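Local coordinates for uncharacterized protein conserved in bacteria (Streptococcus suis, PDB 4FZ4) that probably binds host glycosaminoglycans as the helical 18 kDa fragment of a surface antigen that mediates attachment to host cells, at residues 8-20 against 69-81. Sequence-based numbering, arbitrary orientation.
Unlike the reference sequence in segment 8-20: Val-12 (reference Leu). With NO3 (nitrate ion), chain D.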
# COMPACT_ATOMS: atom_id res chain seq x y z
N GLU A 8 -22.50 2.97 0.76
CA GLU A 8 -21.31 3.72 0.39
C GLU A 8 -20.13 2.98 1.01
O GLU A 8 -19.04 2.91 0.44
CB GLU A 8 -21.41 5.13 0.97
CG GLU A 8 -20.38 6.11 0.45
CD GLU A 8 -20.43 7.43 1.20
OE1 GLU A 8 -19.88 8.43 0.67
OE2 GLU A 8 -21.01 7.47 2.31
N VAL A 9 -20.37 2.40 2.18
CA VAL A 9 -19.37 1.65 2.92
C VAL A 9 -19.15 0.24 2.37
O VAL A 9 -18.02 -0.13 2.06
CB VAL A 9 -19.76 1.53 4.41
CG1 VAL A 9 -18.72 0.73 5.17
CG2 VAL A 9 -19.89 2.92 5.00
N GLN A 10 -20.23 -0.53 2.25
CA GLN A 10 -20.14 -1.89 1.72
C GLN A 10 -19.31 -1.89 0.44
O GLN A 10 -18.56 -2.82 0.17
CB GLN A 10 -21.54 -2.46 1.43
CG GLN A 10 -22.39 -2.79 2.66
CD GLN A 10 -21.81 -3.92 3.51
OE1 GLN A 10 -21.26 -4.89 2.99
NE2 GLN A 10 -21.96 -3.80 4.84
N LYS A 11 -19.45 -0.83 -0.35
CA LYS A 11 -18.71 -0.71 -1.60
C LYS A 11 -17.22 -0.53 -1.31
O LYS A 11 -16.39 -1.25 -1.86
CB LYS A 11 -19.25 0.48 -2.40
CG LYS A 11 -18.76 0.53 -3.83
CD LYS A 11 -19.17 1.84 -4.51
CE LYS A 11 -18.38 3.02 -3.97
NZ LYS A 11 -18.55 3.21 -2.50
N VAL A 12 -16.88 0.44 -0.45
CA VAL A 12 -15.48 0.68 -0.10
C VAL A 12 -14.87 -0.63 0.36
O VAL A 12 -13.72 -0.93 0.03
CB VAL A 12 -15.36 1.72 1.03
CG1 VAL A 12 -13.90 2.00 1.33
CG2 VAL A 12 -16.06 3.00 0.63
N VAL A 13 -15.64 -1.42 1.11
CA VAL A 13 -15.18 -2.72 1.58
C VAL A 13 -14.86 -3.59 0.36
O VAL A 13 -13.77 -4.15 0.23
CB VAL A 13 -16.25 -3.43 2.43
CG1 VAL A 13 -15.96 -4.94 2.51
CG2 VAL A 13 -16.25 -2.86 3.83
N LYS A 14 -15.84 -3.69 -0.54
CA LYS A 14 -15.71 -4.47 -1.75
C LYS A 14 -14.58 -3.95 -2.62
O LYS A 14 -13.92 -4.72 -3.32
CB LYS A 14 -17.03 -4.45 -2.54
CG LYS A 14 -18.19 -5.15 -1.81
CD LYS A 14 -19.46 -5.19 -2.66
CE LYS A 14 -20.57 -5.98 -1.98
NZ LYS A 14 -21.06 -5.35 -0.72
N GLU A 15 -14.34 -2.65 -2.60
CA GLU A 15 -13.24 -2.11 -3.39
C GLU A 15 -11.95 -2.62 -2.74
O GLU A 15 -11.00 -2.99 -3.43
CB GLU A 15 -13.25 -0.58 -3.37
CG GLU A 15 -12.45 0.04 -4.51
CD GLU A 15 -12.12 1.51 -4.29
OE1 GLU A 15 -13.02 2.26 -3.84
OE2 GLU A 15 -10.97 1.91 -4.57
N LEU A 16 -11.94 -2.67 -1.42
CA LEU A 16 -10.76 -3.16 -0.70
C LEU A 16 -10.55 -4.64 -0.94
O LEU A 16 -9.42 -5.13 -0.92
CB LEU A 16 -10.90 -2.91 0.79
CG LEU A 16 -10.86 -1.44 1.20
CD1 LEU A 16 -11.41 -1.31 2.60
CD2 LEU A 16 -9.42 -0.91 1.12
N GLU A 17 -11.66 -5.36 -1.15
CA GLU A 17 -11.59 -6.79 -1.41
C GLU A 17 -10.93 -7.01 -2.76
O GLU A 17 -10.13 -7.93 -2.93
CB GLU A 17 -13.00 -7.40 -1.43
CG GLU A 17 -13.74 -7.34 -0.11
CD GLU A 17 -15.10 -8.02 -0.17
OE1 GLU A 17 -15.88 -7.71 -1.09
OE2 GLU A 17 -15.38 -8.85 0.71
N LYS A 18 -11.28 -6.16 -3.72
CA LYS A 18 -10.72 -6.25 -5.06
C LYS A 18 -9.24 -5.90 -5.00
O LYS A 18 -8.41 -6.57 -5.61
CB LYS A 18 -11.46 -5.29 -5.99
CG LYS A 18 -10.92 -5.25 -7.41
CD LYS A 18 -11.93 -4.66 -8.39
CE LYS A 18 -13.17 -5.55 -8.49
NZ LYS A 18 -14.18 -5.08 -9.48
N GLU A 19 -8.92 -4.86 -4.24
CA GLU A 19 -7.54 -4.41 -4.07
C GLU A 19 -6.66 -5.50 -3.47
O GLU A 19 -5.55 -5.75 -3.94
CB GLU A 19 -7.49 -3.17 -3.18
CG GLU A 19 -8.12 -1.93 -3.79
CD GLU A 19 -7.38 -1.44 -5.01
OE1 GLU A 19 -7.72 -0.34 -5.52
OE2 GLU A 19 -6.46 -2.14 -5.48
N LEU A 20 -7.16 -6.13 -2.41
CA LEU A 20 -6.40 -7.19 -1.77
C LEU A 20 -6.26 -8.36 -2.73
O LEU A 20 -5.27 -9.10 -2.68
CB LEU A 20 -7.08 -7.65 -0.48
CG LEU A 20 -7.02 -6.58 0.62
CD1 LEU A 20 -7.89 -6.98 1.82
CD2 LEU A 20 -5.57 -6.37 1.02
N VAL A 69 -14.39 3.99 11.75
CA VAL A 69 -14.20 2.78 10.97
C VAL A 69 -14.02 3.11 9.49
O VAL A 69 -13.23 2.47 8.80
CB VAL A 69 -15.39 1.79 11.15
CG1 VAL A 69 -15.31 0.67 10.13
CG2 VAL A 69 -15.36 1.20 12.56
N LYS A 70 -14.74 4.12 9.02
CA LYS A 70 -14.64 4.51 7.62
C LYS A 70 -13.25 5.06 7.28
O LYS A 70 -12.59 4.57 6.37
CB LYS A 70 -15.70 5.56 7.26
CG LYS A 70 -15.72 5.88 5.78
CD LYS A 70 -16.84 6.84 5.40
CE LYS A 70 -16.84 7.09 3.89
NZ LYS A 70 -17.90 8.06 3.47
N GLY A 71 -12.82 6.07 8.03
CA GLY A 71 -11.51 6.64 7.78
C GLY A 71 -10.44 5.57 7.74
O GLY A 71 -9.51 5.64 6.93
N ASP A 72 -10.57 4.57 8.61
CA ASP A 72 -9.61 3.46 8.68
C ASP A 72 -9.60 2.67 7.38
O ASP A 72 -8.55 2.20 6.93
CB ASP A 72 -9.96 2.53 9.85
CG ASP A 72 -9.43 3.03 11.18
OD1 ASP A 72 -9.48 4.25 11.43
OD2 ASP A 72 -8.96 2.19 11.99
N LEU A 73 -10.78 2.52 6.79
CA LEU A 73 -10.87 1.80 5.53
C LEU A 73 -10.10 2.57 4.47
O LEU A 73 -9.34 1.99 3.69
CB LEU A 73 -12.34 1.64 5.11
CG LEU A 73 -13.18 0.75 6.04
CD1 LEU A 73 -14.47 0.35 5.31
CD2 LEU A 73 -12.41 -0.50 6.44
N ASN A 74 -10.27 3.89 4.46
CA ASN A 74 -9.56 4.75 3.52
C ASN A 74 -8.05 4.64 3.68
O ASN A 74 -7.32 4.54 2.70
CB ASN A 74 -9.97 6.21 3.69
CG ASN A 74 -11.40 6.45 3.27
OD1 ASN A 74 -11.84 6.02 2.20
ND2 ASN A 74 -12.14 7.17 4.11
N ASP A 75 -7.56 4.65 4.92
CA ASP A 75 -6.12 4.55 5.13
C ASP A 75 -5.62 3.19 4.65
O ASP A 75 -4.55 3.08 4.07
CB ASP A 75 -5.76 4.75 6.61
CG ASP A 75 -6.15 6.14 7.14
OD1 ASP A 75 -6.40 7.06 6.32
OD2 ASP A 75 -6.19 6.32 8.38
N PHE A 76 -6.42 2.15 4.88
CA PHE A 76 -6.05 0.80 4.48
C PHE A 76 -5.72 0.73 3.00
O PHE A 76 -4.72 0.13 2.59
CB PHE A 76 -7.20 -0.17 4.82
CG PHE A 76 -6.83 -1.62 4.67
CD1 PHE A 76 -5.53 -2.05 4.94
CD2 PHE A 76 -7.77 -2.55 4.26
CE1 PHE A 76 -5.17 -3.39 4.79
CE2 PHE A 76 -7.43 -3.89 4.11
CZ PHE A 76 -6.13 -4.31 4.37
N LYS A 77 -6.56 1.37 2.19
CA LYS A 77 -6.36 1.41 0.76
C LYS A 77 -4.94 1.91 0.43
O LYS A 77 -4.24 1.32 -0.39
CB LYS A 77 -7.42 2.31 0.14
CG LYS A 77 -7.17 2.71 -1.30
CD LYS A 77 -8.18 3.74 -1.74
CE LYS A 77 -7.83 4.27 -3.12
NZ LYS A 77 -8.73 5.37 -3.54
N TYR A 78 -4.52 2.99 1.08
CA TYR A 78 -3.19 3.54 0.85
C TYR A 78 -2.10 2.64 1.40
O TYR A 78 -0.98 2.62 0.88
CB TYR A 78 -3.11 4.95 1.43
CG TYR A 78 -3.98 5.91 0.65
CD1 TYR A 78 -3.61 6.31 -0.63
CD2 TYR A 78 -5.22 6.33 1.14
CE1 TYR A 78 -4.46 7.10 -1.41
CE2 TYR A 78 -6.08 7.11 0.37
CZ TYR A 78 -5.70 7.49 -0.91
OH TYR A 78 -6.52 8.28 -1.68
N GLN A 79 -2.42 1.87 2.45
CA GLN A 79 -1.45 0.95 3.03
C GLN A 79 -1.28 -0.21 2.07
O GLN A 79 -0.20 -0.79 1.95
CB GLN A 79 -1.94 0.45 4.39
CG GLN A 79 -2.06 1.55 5.41
CD GLN A 79 -2.92 1.20 6.60
OE1 GLN A 79 -3.08 2.01 7.51
NE2 GLN A 79 -3.49 -0.01 6.60
N ILE A 80 -2.37 -0.56 1.38
CA ILE A 80 -2.31 -1.64 0.40
C ILE A 80 -1.40 -1.23 -0.76
O ILE A 80 -0.59 -2.02 -1.24
CB ILE A 80 -3.71 -1.95 -0.18
CG1 ILE A 80 -4.56 -2.64 0.90
CG2 ILE A 80 -3.58 -2.81 -1.44
CD1 ILE A 80 -6.03 -2.75 0.53
N LYS A 81 -1.52 0.03 -1.19
CA LYS A 81 -0.69 0.53 -2.28
C LYS A 81 0.79 0.43 -1.93
O LYS A 81 1.61 -0.04 -2.73
CB LYS A 81 -1.04 1.98 -2.60
CG LYS A 81 -1.87 2.14 -3.87
CD LYS A 81 -1.14 1.48 -5.04
CE LYS A 81 -1.99 1.47 -6.31
NZ LYS A 81 -1.31 0.70 -7.40
N NO3 D . -6.00 -0.36 8.60
O1 NO3 D . -5.00 -1.34 8.35
O2 NO3 D . -7.37 -0.66 8.38
O3 NO3 D . -5.62 0.92 9.10
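Leu-16 and Leu-73 interlock as opposing knobs where segments 8-20 and 69-81 run nearly parallel, their axes 10.4 Å apart at closest and 20° from parallel. Leu-16 enters the hole formed by Leu-73, Phe-76, Lys-77 and Ile-80, and its two branches suit a four-residue hole: CD1 lies 4.0 Å from Leu-73 CB, CD2 3.9 Å from Phe-76 CD2. Leu-73 answers among Val-9, Val-12, Val-13 and Leu-16. Val-9 and Val-13 offer compact methyl walls, Val-13 CG2 coming within 4.0 Å of Leu-73 CD1; Val-12 stands where the reference has Leu. Further along, Leu-20 forks, sending CD1 to Phe-76 CE2 (3.9 Å) and CD2 to Ile-80 CD1 (3.7 Å). CG1 of Ile-80 stands anti to the carbonyl carbon (chi1 -72°) and the chain continues extended, which puts Ile-80 CD1 over the centre of the Phe-76 ring, 4.0 Å above its plane. Helix 36-55 adds Met-53 against Leu-16 and Trp-42 against Ile-80, making this part of a helical bundle core.

Long lysines suit the rim. Lys-70, fully extended, brings NZ to Glu-8 OE2 in a long salt bridge (3.4 Å); Glu-8 is poorly ordered. Lys-77 touches Leu-16 CD2 with CB and backbone, then extends toward the Glu-15 carboxylate, beyond salt-bridge distance. Beside Phe-76, Gln-79 NE2 hydrogen-bonds O1 of a nitrate, probably from the crystallisation liquor.

No hydrogen bond links segments 8-20 and 69-81, so their pairing rests chiefly on interlocked apolar groups, peripheral charges probably adding modest attraction.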